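Long-range contacts in similar to hydroxylamine oxidoreductase (Kuenenia stuttgartiensis, PDB 6H5L), which probably acts as a multi-heme oxidoreductase related to hydroxylamine oxidoreductase, within a reducing complex of an anammox bacterium: residues 14-19 with 159-164; 302-307 with 463-468. All blocks are in the same frame, centred on the assembly; numbering follows the deposited sequence.

Contact 1 (14-19 with 159-164) closes before contact 2 (302-307 with 463-468) opens, so the two lie in series along the chain, on opposite sides of its centre. Their centres are about 27 Å apart, and their nearest atoms approach to about 6 Å without touching. Each sets an irregular segment against a helical one: helix 154-161 and its 3-10 continuation in contact 1, helix 455-476 in contact 2. Arg303 nonetheless reaches back to the carbonyls of Val166 and Gly167, just beyond contact 1. Together they serve as a worked example of a chain, about half helix with very little strand, in which loops packed on helices line heme pockets: contact 1 beside one heme c, contact 2 bordering more than one.

Contact 1. Residues 14-19 with 159-164; sequences PDLYKD and EFLRER. With HEC (heme c), chain G.
Leu16 lays its CD2 methyl against CD1 of Leu161, 3.8 Å away, while the same methyl comes up to the edge of the Phe160 ring, where CE2 is 4.1 Å from it. Leu161 uses both its branches, since its CD2 packs on the Asp15 carbonyl at the start of a type I turn that runs to Lys18. Phe160 has CG anti to the backbone N (chi1 176°), which carries the ring between Leu16 and the heme; its CD2 lies 3.7 Å from CBB, the methyl of a thioether arm of heme c.

Arg164 covers the far end of the turn. Its chain bends at chi3, and the guanidinium turns one face to the Lys18 carbonyl O, which is 3.0 Å from NH1 but poorly angled for a hydrogen bond. The Leu16 O lies in the guanidinium plane, at the edge, 3.7 Å from NH2. These approaches are electrostatic at most. A leucine in place of Arg164 would probably leave the carbonyl oxygens of Leu16 and Lys18 without this neighbouring positive charge.

Outside help fixes the loop: Leu16 N is hydrogen-bonded to Glu147 and Asp15 forms a salt bridge with Lys29. The contact thus seats the segment leading into helix 22-28 on helix 154-161 and the 3-10 segment that follows it, with helix 146-152 holding the loop through Glu147 and Tyr17 packing back on helix 22-28.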
loop_
_atom_site.group_PDB
_atom_site.type_symbol
_atom_site.label_atom_id
_atom_site.label_comp_id
_atom_site.label_asym_id
_atom_site.label_seq_id
_atom_site.Cartn_x
_atom_site.Cartn_y
_atom_site.Cartn_z
ATOM N N PRO A 14 -30.613 40.628 1.259
ATOM C CA PRO A 14 -31.477 39.593 0.681
ATOM C C PRO A 14 -32.869 39.619 1.293
ATOM O O PRO A 14 -33.031 39.654 2.516
ATOM C CB PRO A 14 -30.738 38.290 1.010
ATOM C CG PRO A 14 -29.323 38.701 1.230
ATOM C CD PRO A 14 -29.389 40.062 1.849
ATOM N N ASP A 15 -33.877 39.600 0.423
ATOM C CA ASP A 15 -35.277 39.688 0.821
ATOM C C ASP A 15 -36.063 38.632 0.056
ATOM O O ASP A 15 -36.208 38.726 -1.169
ATOM C CB ASP A 15 -35.832 41.088 0.555
ATOM C CG ASP A 15 -37.286 41.226 0.950
ATOM O OD1 ASP A 15 -37.639 40.791 2.066
ATOM O OD2 ASP A 15 -38.071 41.776 0.149
ATOM N N LEU A 16 -36.570 37.629 0.782
ATOM C CA LEU A 16 -37.387 36.594 0.158
ATOM C C LEU A 16 -38.693 37.148 -0.391
ATOM O O LEU A 16 -39.262 36.569 -1.324
ATOM C CB LEU A 16 -37.690 35.479 1.166
ATOM C CG LEU A 16 -36.638 34.396 1.381
ATOM C CD1 LEU A 16 -37.036 33.497 2.541
ATOM C CD2 LEU A 16 -36.455 33.587 0.109
ATOM N N TYR A 17 -39.181 38.258 0.162
ATOM C CA TYR A 17 -40.471 38.821 -0.214
ATOM C C TYR A 17 -40.332 40.028 -1.136
ATOM O O TYR A 17 -41.162 40.942 -1.092
ATOM C CB TYR A 17 -41.265 39.186 1.037
ATOM C CG TYR A 17 -41.599 37.983 1.886
ATOM C CD1 TYR A 17 -40.689 37.487 2.809
ATOM C CD2 TYR A 17 -42.815 37.329 1.747
ATOM C CE1 TYR A 17 -40.986 36.380 3.579
ATOM C CE2 TYR A 17 -43.123 36.222 2.513
ATOM C CZ TYR A 17 -42.205 35.753 3.427
ATOM O OH TYR A 17 -42.510 34.651 4.191
ATOM N N LYS A 18 -39.287 40.049 -1.961
ATOM C CA LYS A 18 -39.110 41.117 -2.932
ATOM C C LYS A 18 -40.238 41.095 -3.955
ATOM O O LYS A 18 -40.676 40.030 -4.398
ATOM C CB LYS A 18 -37.760 40.968 -3.635
ATOM C CG LYS A 18 -37.391 42.124 -4.543
ATOM C CD LYS A 18 -36.304 41.729 -5.529
ATOM C CE LYS A 18 -36.032 42.856 -6.511
ATOM N NZ LYS A 18 -35.194 42.414 -7.659
ATOM N N ASP A 19 -40.718 42.287 -4.312
ATOM C CA ASP A 19 -41.776 42.458 -5.311
ATOM C C ASP A 19 -43.095 41.845 -4.843
ATOM O O ASP A 19 -43.869 41.309 -5.637
ATOM C CB ASP A 19 -41.354 41.880 -6.667
ATOM C CG ASP A 19 -40.159 42.603 -7.265
ATOM O OD1 ASP A 19 -40.142 43.846 -7.207
ATOM O OD2 ASP A 19 -39.235 41.934 -7.777
ATOM N N GLU A 159 -30.928 32.908 -7.562
ATOM C CA GLU A 159 -31.409 31.865 -8.462
ATOM C C GLU A 159 -32.568 31.092 -7.849
ATOM O O GLU A 159 -33.458 30.632 -8.573
ATOM C CB GLU A 159 -30.267 30.921 -8.838
ATOM C CG GLU A 159 -29.225 31.551 -9.753
ATOM C CD GLU A 159 -28.154 30.571 -10.191
ATOM O OE1 GLU A 159 -28.195 29.402 -9.752
ATOM O OE2 GLU A 159 -27.269 30.968 -10.978
ATOM N N PHE A 160 -32.577 30.936 -6.524
ATOM C CA PHE A 160 -33.754 30.395 -5.855
ATOM C C PHE A 160 -34.928 31.360 -5.961
ATOM O O PHE A 160 -36.073 30.940 -6.171
ATOM C CB PHE A 160 -33.431 30.094 -4.391
ATOM C CG PHE A 160 -34.612 29.615 -3.593
ATOM C CD1 PHE A 160 -35.049 28.303 -3.697
ATOM C CD2 PHE A 160 -35.275 30.470 -2.728
ATOM C CE1 PHE A 160 -36.132 27.858 -2.962
ATOM C CE2 PHE A 160 -36.359 30.031 -1.991
ATOM C CZ PHE A 160 -36.788 28.723 -2.108
ATOM N N LEU A 161 -34.660 32.661 -5.820
ATOM C CA LEU A 161 -35.700 33.673 -5.951
ATOM C C LEU A 161 -36.290 33.712 -7.355
ATOM O O LEU A 161 -37.422 34.178 -7.525
ATOM C CB LEU A 161 -35.134 35.045 -5.577
ATOM C CG LEU A 161 -35.975 35.938 -4.664
ATOM C CD1 LEU A 161 -36.221 35.261 -3.324
ATOM C CD2 LEU A 161 -35.300 37.288 -4.467
ATOM N N ARG A 162 -35.556 33.227 -8.358
ATOM C CA ARG A 162 -36.046 33.221 -9.731
ATOM C C ARG A 162 -37.172 32.218 -9.965
ATOM O O ARG A 162 -37.721 32.190 -11.073
ATOM C CB ARG A 162 -34.898 32.937 -10.702
ATOM C CG ARG A 162 -33.917 34.090 -10.865
ATOM C CD ARG A 162 -33.055 33.893 -12.100
ATOM N NE ARG A 162 -33.865 33.836 -13.313
ATOM C CZ ARG A 162 -33.427 33.394 -14.486
ATOM N NH1 ARG A 162 -32.180 32.961 -14.612
ATOM N NH2 ARG A 162 -34.238 33.379 -15.535
ATOM N N GLU A 163 -37.529 31.398 -8.972
ATOM C CA GLU A 163 -38.681 30.517 -9.131
ATOM C C GLU A 163 -39.967 31.311 -9.314
ATOM O O GLU A 163 -40.930 30.805 -9.901
ATOM C CB GLU A 163 -38.814 29.586 -7.926
ATOM C CG GLU A 163 -37.715 28.547 -7.806
ATOM C CD GLU A 163 -38.002 27.520 -6.730
ATOM O OE1 GLU A 163 -37.275 26.506 -6.663
ATOM O OE2 GLU A 163 -38.958 27.726 -5.953
ATOM N N ARG A 164 -40.002 32.549 -8.811
ATOM C CA ARG A 164 -41.170 33.408 -8.968
ATOM C C ARG A 164 -41.529 33.640 -10.432
ATOM O O ARG A 164 -42.688 33.947 -10.736
ATOM C CB ARG A 164 -40.910 34.745 -8.254
ATOM C CG ARG A 164 -42.011 35.784 -8.407
ATOM C CD ARG A 164 -41.857 36.950 -7.436
ATOM N NE ARG A 164 -42.260 36.591 -6.079
ATOM C CZ ARG A 164 -41.472 36.668 -5.012
ATOM N NH1 ARG A 164 -40.227 37.111 -5.130
ATOM N NH2 ARG A 164 -41.933 36.313 -3.819
HETATM FE FE HEC G . -28.784 24.774 -2.363
HETATM C CHA HEC G . -25.867 23.996 -4.002
HETATM C CHB HEC G . -27.173 27.362 -0.774
HETATM C CHC HEC G . -31.796 25.905 -1.095
HETATM C CHD HEC G . -30.335 22.013 -3.598
HETATM N NA HEC G . -26.874 25.532 -2.376
HETATM C C1A HEC G . -25.823 25.064 -3.141
HETATM C C2A HEC G . -24.664 25.889 -2.881
HETATM C C3A HEC G . -25.018 26.820 -1.994
HETATM C C4A HEC G . -26.416 26.617 -1.654
HETATM C CMA HEC G . -24.091 27.916 -1.432
HETATM C CAA HEC G . -23.272 25.721 -3.531
HETATM C CBA HEC G . -22.344 24.919 -2.626
HETATM C CGA HEC G . -21.000 24.784 -3.295
HETATM O O1A HEC G . -20.924 24.985 -4.535
HETATM O O2A HEC G . -20.005 24.471 -2.592
HETATM N NB HEC G . -29.371 26.300 -1.099
HETATM C C1B HEC G . -28.550 27.332 -0.683
HETATM C C2B HEC G . -29.393 28.375 -0.137
HETATM C C3B HEC G . -30.667 27.974 -0.217
HETATM C C4B HEC G . -30.678 26.661 -0.825
HETATM C CMB HEC G . -28.875 29.706 0.442
HETATM C CAB HEC G . -31.927 28.748 0.234
HETATM C CBB HEC G . -32.209 29.932 -0.717
HETATM N NC HEC G . -30.710 24.089 -2.342
HETATM C C1C HEC G . -31.808 24.711 -1.780
HETATM C C2C HEC G . -32.988 23.956 -2.147
HETATM C C3C HEC G . -32.573 22.818 -2.719
HETATM C C4C HEC G . -31.139 22.917 -2.933
HETATM C CMC HEC G . -34.397 24.226 -1.569
HETATM C CAC HEC G . -33.475 21.665 -3.211
HETATM C CBC HEC G . -34.356 22.148 -4.386
HETATM N ND HEC G . -28.171 23.210 -3.560
HETATM C C1D HEC G . -29.049 22.244 -4.045
HETATM C C2D HEC G . -28.383 21.520 -5.104
HETATM C C3D HEC G . -26.990 22.140 -5.230
HETATM C C4D HEC G . -26.950 23.181 -4.233
HETATM C CMD HEC G . -28.947 20.360 -5.941
HETATM C CAD HEC G . -25.870 21.749 -6.218
HETATM C CBD HEC G . -25.782 22.854 -7.269
HETATM C CGD HEC G . -25.007 22.404 -8.480
HETATM O O1D HEC G . -25.038 23.124 -9.509
HETATM O O2D HEC G . -24.363 21.325 -8.419
#

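Contact 2. Residues 302-307 with 463-468; sequences WRMGTV and LWFWYK. With HEC (heme c), chain I.
Lys468 NZ donates to the carbonyl of Gly305, joining a heme-lining loop to a long helix of this multi-heme cytochrome c fold, at a wider pi-type turn. The ammonium is gripped three ways. Besides Gly305 O, Lys468 NZ bonds to Trp464 O of its own helix, 3.1 Å away. The third partner is a water, 2.7 Å from Lys468 NZ, that accepts from NZ and donates to Thr306 O. The Gly305 bond comes in tilted 16° from the carbonyl plane, whereas Trp464 O receives NZ in plane, on a lone pair. Buried as it is, the charge has its polar partners supplied.

Beside this polar cluster, Thr306 CG2 comes to the edge of the Trp464 ring, 3.7 Å from CZ3. The methyl stands anti to the carbonyl carbon and is thereby turned to the rings of helix 455-476; the Thr306 side chain runs alongside that of Phe465, CG2 nearest CD1. Met304, extended beyond CG, brings CE obliquely to CZ of Phe465 and also touches another heme c.

Behind these contacts stands the backbone. In the pi-type turn Lys468 N bonds to Leu463 O instead of Trp464 O, and the Lys468 side chain, bent at chi3 and chi4 (64° and 65°), turns back to Trp464 O. Trp464 NE1 is held by Asn461. On the loop side Gly305 takes a left-handed backbone conformation, and its N bonds to Trp302 O. Arg303 O accepts from Tyr472 OH, a second tie to helix 455-476, and Trp302 NE1 reaches Asp367 on helix 356-389. At the start of the segment, Trp302 N donates almost straight to propionate oxygen O2D of the heme c, 2.7 Å away.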
loop_
_atom_site.group_PDB
_atom_site.type_symbol
_atom_site.label_atom_id
_atom_site.label_comp_id
_atom_site.label_asym_id
_atom_site.label_seq_id
_atom_site.Cartn_x
_atom_site.Cartn_y
_atom_site.Cartn_z
ATOM N N TRP A 302 -46.180 20.813 -17.980
ATOM C CA TRP A 302 -47.454 20.208 -17.536
ATOM C C TRP A 302 -47.566 20.392 -16.032
ATOM O O TRP A 302 -48.472 19.871 -15.485
ATOM C CB TRP A 302 -47.512 18.723 -17.876
ATOM C CG TRP A 302 -47.746 18.379 -19.306
ATOM C CD1 TRP A 302 -46.810 17.973 -20.195
ATOM C CD2 TRP A 302 -48.985 18.393 -20.018
ATOM N NE1 TRP A 302 -47.377 17.720 -21.400
ATOM C CE2 TRP A 302 -48.708 17.976 -21.330
ATOM C CE3 TRP A 302 -50.300 18.708 -19.685
ATOM C CZ2 TRP A 302 -49.693 17.873 -22.303
ATOM C CZ3 TRP A 302 -51.270 18.602 -20.643
ATOM C CH2 TRP A 302 -50.972 18.198 -21.934
ATOM N N ARG A 303 -46.766 21.289 -15.491
ATOM C CA ARG A 303 -46.478 21.549 -14.074
ATOM C C ARG A 303 -46.975 20.441 -13.155
ATOM O O ARG A 303 -46.301 19.483 -13.055
ATOM C CB ARG A 303 -47.090 22.906 -13.741
ATOM C CG ARG A 303 -46.717 23.982 -14.738
ATOM C CD ARG A 303 -45.302 24.479 -14.697
ATOM N NE ARG A 303 -44.899 24.832 -13.367
ATOM C CZ ARG A 303 -44.870 26.035 -12.846
ATOM N NH1 ARG A 303 -45.282 27.079 -13.514
ATOM N NH2 ARG A 303 -44.402 26.196 -11.637
ATOM N N MET A 304 -48.191 20.481 -12.661
ATOM C CA MET A 304 -48.585 19.470 -11.693
ATOM C C MET A 304 -49.397 18.348 -12.316
ATOM O O MET A 304 -49.522 17.280 -11.705
ATOM C CB MET A 304 -49.369 20.102 -10.536
ATOM C CG MET A 304 -49.513 19.191 -9.314
ATOM S SD MET A 304 -50.228 19.992 -7.863
ATOM C CE MET A 304 -50.306 18.623 -6.707
ATOM N N GLY A 305 -49.912 18.546 -13.527
ATOM C CA GLY A 305 -50.836 17.615 -14.132
ATOM C C GLY A 305 -52.287 17.914 -13.843
ATOM O O GLY A 305 -53.160 17.151 -14.276
ATOM N N THR A 306 -52.572 18.999 -13.126
ATOM C CA THR A 306 -53.929 19.369 -12.751
ATOM C C THR A 306 -54.522 20.444 -13.648
ATOM O O THR A 306 -55.706 20.370 -13.990
ATOM C CB THR A 306 -53.961 19.855 -11.300
ATOM O OG1 THR A 306 -53.044 20.944 -11.140
ATOM C CG2 THR A 306 -53.572 18.731 -10.357
ATOM N N VAL A 307 -53.734 21.440 -14.033
ATOM C CA VAL A 307 -54.262 22.542 -14.846
ATOM C C VAL A 307 -54.593 22.023 -16.240
ATOM O O VAL A 307 -53.728 21.410 -16.892
ATOM C CB VAL A 307 -53.253 23.689 -14.907
ATOM C CG1 VAL A 307 -53.742 24.765 -15.861
ATOM C CG2 VAL A 307 -53.026 24.268 -13.517
ATOM N N LEU A 463 -59.778 10.790 -9.283
ATOM C CA LEU A 463 -59.440 10.555 -10.683
ATOM C C LEU A 463 -58.438 11.588 -11.186
ATOM O O LEU A 463 -57.408 11.232 -11.771
ATOM C CB LEU A 463 -60.711 10.563 -11.538
ATOM C CG LEU A 463 -60.648 10.035 -12.975
ATOM C CD1 LEU A 463 -62.024 9.577 -13.428
ATOM C CD2 LEU A 463 -60.107 11.077 -13.944
ATOM N N TRP A 464 -58.717 12.874 -10.967
ATOM C CA TRP A 464 -57.894 13.923 -11.555
ATOM C C TRP A 464 -56.778 14.415 -10.642
ATOM O O TRP A 464 -55.818 15.015 -11.138
ATOM C CB TRP A 464 -58.767 15.113 -11.984
ATOM C CG TRP A 464 -59.344 15.921 -10.858
ATOM C CD1 TRP A 464 -60.570 15.765 -10.279
ATOM C CD2 TRP A 464 -58.728 17.031 -10.194
ATOM N NE1 TRP A 464 -60.748 16.698 -9.286
ATOM C CE2 TRP A 464 -59.631 17.487 -9.215
ATOM C CE3 TRP A 464 -57.496 17.679 -10.328
ATOM C CZ2 TRP A 464 -59.342 18.558 -8.373
ATOM C CZ3 TRP A 464 -57.211 18.743 -9.493
ATOM C CH2 TRP A 464 -58.131 19.174 -8.530
ATOM N N PHE A 465 -56.860 14.173 -9.331
ATOM C CA PHE A 465 -55.828 14.639 -8.416
ATOM C C PHE A 465 -54.930 13.530 -7.885
ATOM O O PHE A 465 -53.873 13.835 -7.322
ATOM C CB PHE A 465 -56.458 15.392 -7.232
ATOM C CG PHE A 465 -55.478 16.229 -6.457
ATOM C CD1 PHE A 465 -55.025 17.434 -6.967
ATOM C CD2 PHE A 465 -55.011 15.810 -5.222
ATOM C CE1 PHE A 465 -54.122 18.207 -6.260
ATOM C CE2 PHE A 465 -54.107 16.580 -4.510
ATOM C CZ PHE A 465 -53.663 17.781 -5.030
ATOM N N TRP A 466 -55.312 12.263 -8.033
ATOM C CA TRP A 466 -54.459 11.154 -7.623
ATOM C C TRP A 466 -53.992 10.322 -8.809
ATOM O O TRP A 466 -52.790 10.211 -9.058
ATOM C CB TRP A 466 -55.197 10.251 -6.624
ATOM C CG TRP A 466 -54.945 10.561 -5.190
ATOM C CD1 TRP A 466 -54.320 11.661 -4.684
ATOM C CD2 TRP A 466 -55.310 9.752 -4.068
ATOM N NE1 TRP A 466 -54.280 11.591 -3.311
ATOM C CE2 TRP A 466 -54.882 10.428 -2.909
ATOM C CE3 TRP A 466 -55.962 8.520 -3.930
ATOM C CZ2 TRP A 466 -55.080 9.912 -1.628
ATOM C CZ3 TRP A 466 -56.158 8.012 -2.657
ATOM C CH2 TRP A 466 -55.720 8.707 -1.524
ATOM N N TYR A 467 -54.924 9.762 -9.575
ATOM C CA TYR A 467 -54.555 8.746 -10.550
ATOM C C TYR A 467 -54.090 9.360 -11.863
ATOM O O TYR A 467 -53.197 8.809 -12.516
ATOM C CB TYR A 467 -55.726 7.792 -10.758
ATOM C CG TYR A 467 -56.167 7.141 -9.462
ATOM C CD1 TYR A 467 -55.236 6.586 -8.591
ATOM C CD2 TYR A 467 -57.506 7.107 -9.098
ATOM C CE1 TYR A 467 -55.627 5.997 -7.403
ATOM C CE2 TYR A 467 -57.907 6.522 -7.910
ATOM C CZ TYR A 467 -56.964 5.968 -7.066
ATOM O OH TYR A 467 -57.357 5.386 -5.884
ATOM N N LYS A 468 -54.670 10.492 -12.263
ATOM C CA LYS A 468 -54.122 11.222 -13.399
ATOM C C LYS A 468 -52.704 11.695 -13.108
ATOM O O LYS A 468 -51.829 11.629 -13.977
ATOM C CB LYS A 468 -55.022 12.404 -13.761
ATOM C CG LYS A 468 -54.378 13.382 -14.739
ATOM C CD LYS A 468 -55.414 14.179 -15.520
ATOM C CE LYS A 468 -56.248 15.070 -14.616
ATOM N NZ LYS A 468 -55.441 16.140 -13.967
HETATM FE FE HEC I . -38.970 15.022 -12.981
HETATM C CHA HEC I . -41.778 16.365 -14.281
HETATM C CHB HEC I . -40.004 15.852 -9.793
HETATM C CHC HEC I . -36.268 13.382 -11.632
HETATM C CHD HEC I . -37.533 14.736 -16.112
HETATM N NA HEC I . -40.633 15.853 -12.167
HETATM C C1A HEC I . -41.584 16.508 -12.924
HETATM C C2A HEC I . -42.334 17.366 -12.031
HETATM C C3A HEC I . -41.847 17.228 -10.798
HETATM C C4A HEC I . -40.766 16.272 -10.856
HETATM C CMA HEC I . -42.342 17.951 -9.528
HETATM C CAA HEC I . -43.492 18.286 -12.442
HETATM C CBA HEC I . -42.922 19.630 -12.873
HETATM C CGA HEC I . -42.771 19.638 -14.370
HETATM O O1A HEC I . -41.613 19.717 -14.852
HETATM O O2A HEC I . -43.806 19.554 -15.079
HETATM N NB HEC I . -38.238 14.725 -11.065
HETATM C C1B HEC I . -38.885 15.059 -9.892
HETATM C C2B HEC I . -38.196 14.418 -8.794
HETATM C C3B HEC I . -37.160 13.743 -9.296
HETATM C C4B HEC I . -37.168 13.917 -10.737
HETATM C CMB HEC I . -38.574 14.552 -7.305
HETATM C CAB HEC I . -36.136 12.913 -8.492
HETATM C CBB HEC I . -36.795 11.691 -7.811
HETATM N NC HEC I . -37.203 14.259 -13.727
HETATM C C1C HEC I . -36.270 13.546 -13.000
HETATM C C2C HEC I . -35.402 12.854 -13.936
HETATM C C3C HEC I . -35.648 13.359 -15.150
HETATM C C4C HEC I . -36.851 14.165 -15.060
HETATM C CMC HEC I . -34.099 12.131 -13.532
HETATM C CAC HEC I . -34.899 13.005 -16.456
HETATM C CBC HEC I . -35.183 11.544 -16.863
HETATM N ND HEC I . -39.555 15.495 -14.911
HETATM C C1D HEC I . -38.815 15.243 -16.065
HETATM C C2D HEC I . -39.617 15.607 -17.213
HETATM C C3D HEC I . -40.946 16.114 -16.639
HETATM C C4D HEC I . -40.814 16.012 -15.202
HETATM C CMD HEC I . -39.225 15.504 -18.702
HETATM C CAD HEC I . -42.160 16.640 -17.431
HETATM C CBD HEC I . -41.866 18.086 -17.821
HETATM C CGD HEC I . -43.043 18.681 -18.545
HETATM O O1D HEC I . -43.198 18.413 -19.764
HETATM O O2D HEC I . -43.821 19.431 -17.901
HETATM O O HOH W 1 -57.038 18.293 -13.631
#